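Local coordinates for surface protein R28 (Streptococcus pyogenes, PDB 6S5Z) that is a peptidoglycan-anchored protein of the streptococcal cell surface, probably involved in infection, represented here by one Rib domain with an immunoglobulin-like fold, at residues Ser40-Lys45 with Val62-Pro67. Residues are numbered along the deposited sequence; the frame is centred on the assembly and turned at random.
Sequences STYNWK and VEVHYP
Ser40 starts the contact by laying its CA against the carbonyl of His65, with 3.2 Å from Ser40 CA to His65 O. Its OG comes near the Tyr66 ring but bonds to the carbonyl of Pro37, while the hydroxyl of Tyr66 is held by Asp72, a residue of the sodium site. Thr41 and His65 form an antiparallel hydrogen-bonded pair, and Thr41 OG1 also lies 3.4 Å from His65 CB. On the other face of the sheet, Tyr42 runs alongside Val64. Tyr42 CE2 touches both Val64 methyls, while Val62 CG1 sits at the ring edge, near its plane.

Asn43 pairs with Glu63 through the backbone in both directions. Its first torsion (chi1 62°) leans the amide toward the partner strand, where it reaches Glu63. The amide and carboxylate planes stand 83° apart, and ND2 comes to Glu63 OE1 from above the carboxylate plane. Asn43 ND2 donates to Glu63 OE1 at 3.0 Å, and also to the carbonyl of Trp44. His65 NE2 grips Glu63 OE1 at 2.9 Å from the opposite face of the carboxylate. Two donors thus hold one oxygen and should limit rotation of the carboxylate. Trp44 leaves the pair pointing away, but the end of its ring comes back to Val62, with CZ3 3.6 Å from Val62 CG2. Lys45 bends at its far end to place NZ 3.2 Å from Glu63 OE2, a salt bridge; the same NZ also pairs with Asp73 of strand 71-81. This is the antiparallel hairpin pairing of strands 41-44 and 56-65, at one edge of the immunoglobulin-like sheet of the Rib domain.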
ATOM      1  N   SER A  40     -12.667   1.445  -1.075  1.00 10.70           N
ATOM      2  CA  SER A  40     -11.568   1.295  -0.127  1.00  9.75           C
ATOM      3  C   SER A  40     -10.684   2.532  -0.169  1.00 12.36           C
ATOM      4  O   SER A  40     -10.511   3.152  -1.211  1.00  8.95           O
ATOM      5  CB  SER A  40     -10.732   0.058  -0.470  1.00  9.22           C
ATOM      6  OG  SER A  40     -11.553  -1.094  -0.581  1.00 15.58           O
ATOM      7  N   THR A  41     -10.067   2.865   0.961  1.00 15.75           N
ATOM      8  CA  THR A  41      -9.096   3.944   0.976  1.00 15.41           C
ATOM      9  C   THR A  41      -7.734   3.376   1.355  1.00 12.04           C
ATOM     10  O   THR A  41      -7.645   2.356   2.033  1.00 13.74           O
ATOM     11  CB  THR A  41      -9.518   5.090   1.932  1.00 17.14           C
ATOM     12  OG1 THR A  41      -9.526   4.639   3.293  1.00 18.82           O
ATOM     13  CG2 THR A  41     -10.912   5.611   1.573  1.00 20.88           C
ATOM     14  N   TYR A  42      -6.670   4.037   0.898  1.00  8.26           N
ATOM     15  CA  TYR A  42      -5.303   3.548   1.060  1.00  8.37           C
ATOM     16  C   TYR A  42      -4.469   4.637   1.710  1.00  8.80           C
ATOM     17  O   TYR A  42      -4.548   5.801   1.306  1.00 12.60           O
ATOM     18  CB  TYR A  42      -4.695   3.170  -0.298  1.00 15.39           C
ATOM     19  CG  TYR A  42      -5.513   2.142  -1.066  1.00 11.63           C
ATOM     20  CD1 TYR A  42      -6.643   2.513  -1.810  1.00 12.58           C
ATOM     21  CD2 TYR A  42      -5.172   0.797  -1.036  1.00  7.73           C
ATOM     22  CE1 TYR A  42      -7.391   1.555  -2.507  1.00 10.07           C
ATOM     23  CE2 TYR A  42      -5.908  -0.146  -1.722  1.00 13.03           C
ATOM     24  CZ  TYR A  42      -7.007   0.231  -2.458  1.00 10.54           C
ATOM     25  OH  TYR A  42      -7.714  -0.749  -3.133  1.00 15.47           O
ATOM     26  N   ASN A  43      -3.668   4.259   2.705  1.00 11.97           N
ATOM     27  CA  ASN A  43      -2.770   5.214   3.338  1.00 14.28           C
ATOM     28  C   ASN A  43      -1.553   4.461   3.828  1.00 14.58           C
ATOM     29  O   ASN A  43      -1.596   3.248   4.026  1.00 11.14           O
ATOM     30  CB  ASN A  43      -3.429   5.950   4.504  1.00 14.83           C
ATOM     31  CG  ASN A  43      -3.837   5.018   5.622  1.00 17.94           C
ATOM     32  OD1 ASN A  43      -4.941   4.485   5.614  1.00 16.94           O
ATOM     33  ND2 ASN A  43      -2.942   4.808   6.593  1.00 17.12           N
ATOM     34  N   TRP A  44      -0.466   5.197   4.026  1.00 11.75           N
ATOM     35  CA  TRP A  44       0.719   4.603   4.620  1.00  9.79           C
ATOM     36  C   TRP A  44       0.510   4.388   6.108  1.00 10.82           C
ATOM     37  O   TRP A  44       0.029   5.278   6.818  1.00 10.88           O
ATOM     38  CB  TRP A  44       1.952   5.490   4.389  1.00 14.68           C
ATOM     39  CG  TRP A  44       2.336   5.599   2.956  1.00  7.56           C
ATOM     40  CD1 TRP A  44       2.202   6.684   2.142  1.00  7.38           C
ATOM     41  CD2 TRP A  44       2.892   4.555   2.146  1.00  9.28           C
ATOM     42  NE1 TRP A  44       2.648   6.382   0.873  1.00 10.18           N
ATOM     43  CE2 TRP A  44       3.078   5.082   0.853  1.00 12.60           C
ATOM     44  CE3 TRP A  44       3.252   3.225   2.395  1.00 13.49           C
ATOM     45  CZ2 TRP A  44       3.608   4.324  -0.193  1.00 11.60           C
ATOM     46  CZ3 TRP A  44       3.782   2.481   1.366  1.00  9.64           C
ATOM     47  CH2 TRP A  44       3.951   3.028   0.084  1.00 11.42           C
ATOM     48  N   LYS A  45       0.901   3.211   6.587  1.00 12.51           N
ATOM     49  CA  LYS A  45       0.930   2.993   8.026  1.00 11.70           C
ATOM     50  C   LYS A  45       1.857   4.005   8.683  1.00 10.00           C
ATOM     51  O   LYS A  45       2.920   4.324   8.155  1.00 14.88           O
ATOM     52  CB  LYS A  45       1.416   1.576   8.346  1.00 10.11           C
ATOM     53  CG  LYS A  45       1.469   1.250   9.838  1.00 16.57           C
ATOM     54  CD  LYS A  45       1.765  -0.226  10.039  1.00 19.52           C
ATOM     55  CE  LYS A  45       0.579  -1.048   9.624  1.00 25.73           C
ATOM     56  NZ  LYS A  45      -0.535  -0.864  10.552  1.00 24.09           N
ATOM     57  N   VAL A  62       1.284  -0.519   3.539  1.00 11.93           N
ATOM     58  CA  VAL A  62       0.045   0.114   3.123  1.00 13.85           C
ATOM     59  C   VAL A  62      -1.078  -0.437   3.982  1.00 15.70           C
ATOM     60  O   VAL A  62      -1.182  -1.659   4.175  1.00 15.43           O
ATOM     61  CB  VAL A  62      -0.227  -0.141   1.633  1.00 12.62           C
ATOM     62  CG1 VAL A  62      -1.600   0.436   1.217  1.00  8.30           C
ATOM     63  CG2 VAL A  62       0.888   0.442   0.789  1.00 12.68           C
ATOM     64  N   GLU A  63      -1.900   0.458   4.525  1.00 13.31           N
ATOM     65  CA  GLU A  63      -3.161   0.072   5.132  1.00 14.04           C
ATOM     66  C   GLU A  63      -4.269   0.193   4.095  1.00 15.57           C
ATOM     67  O   GLU A  63      -4.463   1.267   3.511  1.00 11.09           O
ATOM     68  CB  GLU A  63      -3.497   0.951   6.330  1.00 12.00           C
ATOM     69  CG  GLU A  63      -2.469   0.914   7.414  1.00 15.56           C
ATOM     70  CD  GLU A  63      -2.851   1.841   8.567  1.00 18.12           C
ATOM     71  OE1 GLU A  63      -3.826   2.622   8.431  1.00 14.80           O
ATOM     72  OE2 GLU A  63      -2.173   1.778   9.606  1.00 15.29           O
ATOM     73  N   VAL A  64      -5.005  -0.892   3.886  1.00  9.23           N
ATOM     74  CA  VAL A  64      -6.173  -0.892   3.008  1.00  9.13           C
ATOM     75  C   VAL A  64      -7.412  -0.858   3.896  1.00 12.09           C
ATOM     76  O   VAL A  64      -7.669  -1.803   4.648  1.00 13.74           O
ATOM     77  CB  VAL A  64      -6.182  -2.112   2.073  1.00  8.93           C
ATOM     78  CG1 VAL A  64      -7.360  -2.045   1.111  1.00 14.45           C
ATOM     79  CG2 VAL A  64      -4.925  -2.133   1.285  1.00 10.89           C
ATOM     80  N   HIS A  65      -8.169   0.238   3.843  1.00 10.08           N
ATOM     81  CA  HIS A  65      -9.332   0.438   4.711  1.00 11.60           C
ATOM     82  C   HIS A  65     -10.586   0.084   3.922  1.00 16.16           C
ATOM     83  O   HIS A  65     -10.949   0.792   2.984  1.00 13.33           O
ATOM     84  CB  HIS A  65      -9.405   1.884   5.206  1.00 14.69           C
ATOM     85  CG  HIS A  65      -8.360   2.236   6.219  1.00 18.19           C
ATOM     86  ND1 HIS A  65      -8.635   2.349   7.564  1.00 17.39           N
ATOM     87  CD2 HIS A  65      -7.034   2.474   6.084  1.00 17.90           C
ATOM     88  CE1 HIS A  65      -7.523   2.651   8.215  1.00 17.79           C
ATOM     89  NE2 HIS A  65      -6.539   2.737   7.339  1.00 17.18           N
ATOM     90  N   TYR A  66     -11.274  -0.955   4.341  1.00 13.49           N
ATOM     91  CA  TYR A  66     -12.421  -1.450   3.604  1.00 12.09           C
ATOM     92  C   TYR A  66     -13.690  -0.766   4.080  1.00 17.72           C
ATOM     93  O   TYR A  66     -13.719  -0.171   5.163  1.00 18.06           O
ATOM     94  CB  TYR A  66     -12.547  -2.953   3.789  1.00 17.64           C
ATOM     95  CG  TYR A  66     -11.395  -3.724   3.236  1.00 13.53           C
ATOM     96  CD1 TYR A  66     -11.203  -3.814   1.873  1.00 10.92           C
ATOM     97  CD2 TYR A  66     -10.505  -4.385   4.077  1.00 15.33           C
ATOM     98  CE1 TYR A  66     -10.158  -4.530   1.356  1.00 19.86           C
ATOM     99  CE2 TYR A  66      -9.457  -5.111   3.562  1.00 16.60           C
ATOM    100  CZ  TYR A  66      -9.287  -5.171   2.204  1.00 15.87           C
ATOM    101  OH  TYR A  66      -8.245  -5.888   1.682  1.00 21.17           O
ATOM    102  N   PRO A  67     -14.761  -0.822   3.285  1.00 15.92           N
ATOM    103  CA  PRO A  67     -16.004  -0.144   3.688  1.00 21.58           C
ATOM    104  C   PRO A  67     -16.617  -0.648   4.979  1.00 23.73           C
ATOM    105  O   PRO A  67     -17.334   0.119   5.627  1.00 27.12           O
ATOM    106  CB  PRO A  67     -16.950  -0.403   2.502  1.00 17.66           C
ATOM    107  CG  PRO A  67     -16.034  -0.631   1.344  1.00 19.01           C
ATOM    108  CD  PRO A  67     -14.858  -1.381   1.923  1.00 12.61           C
TER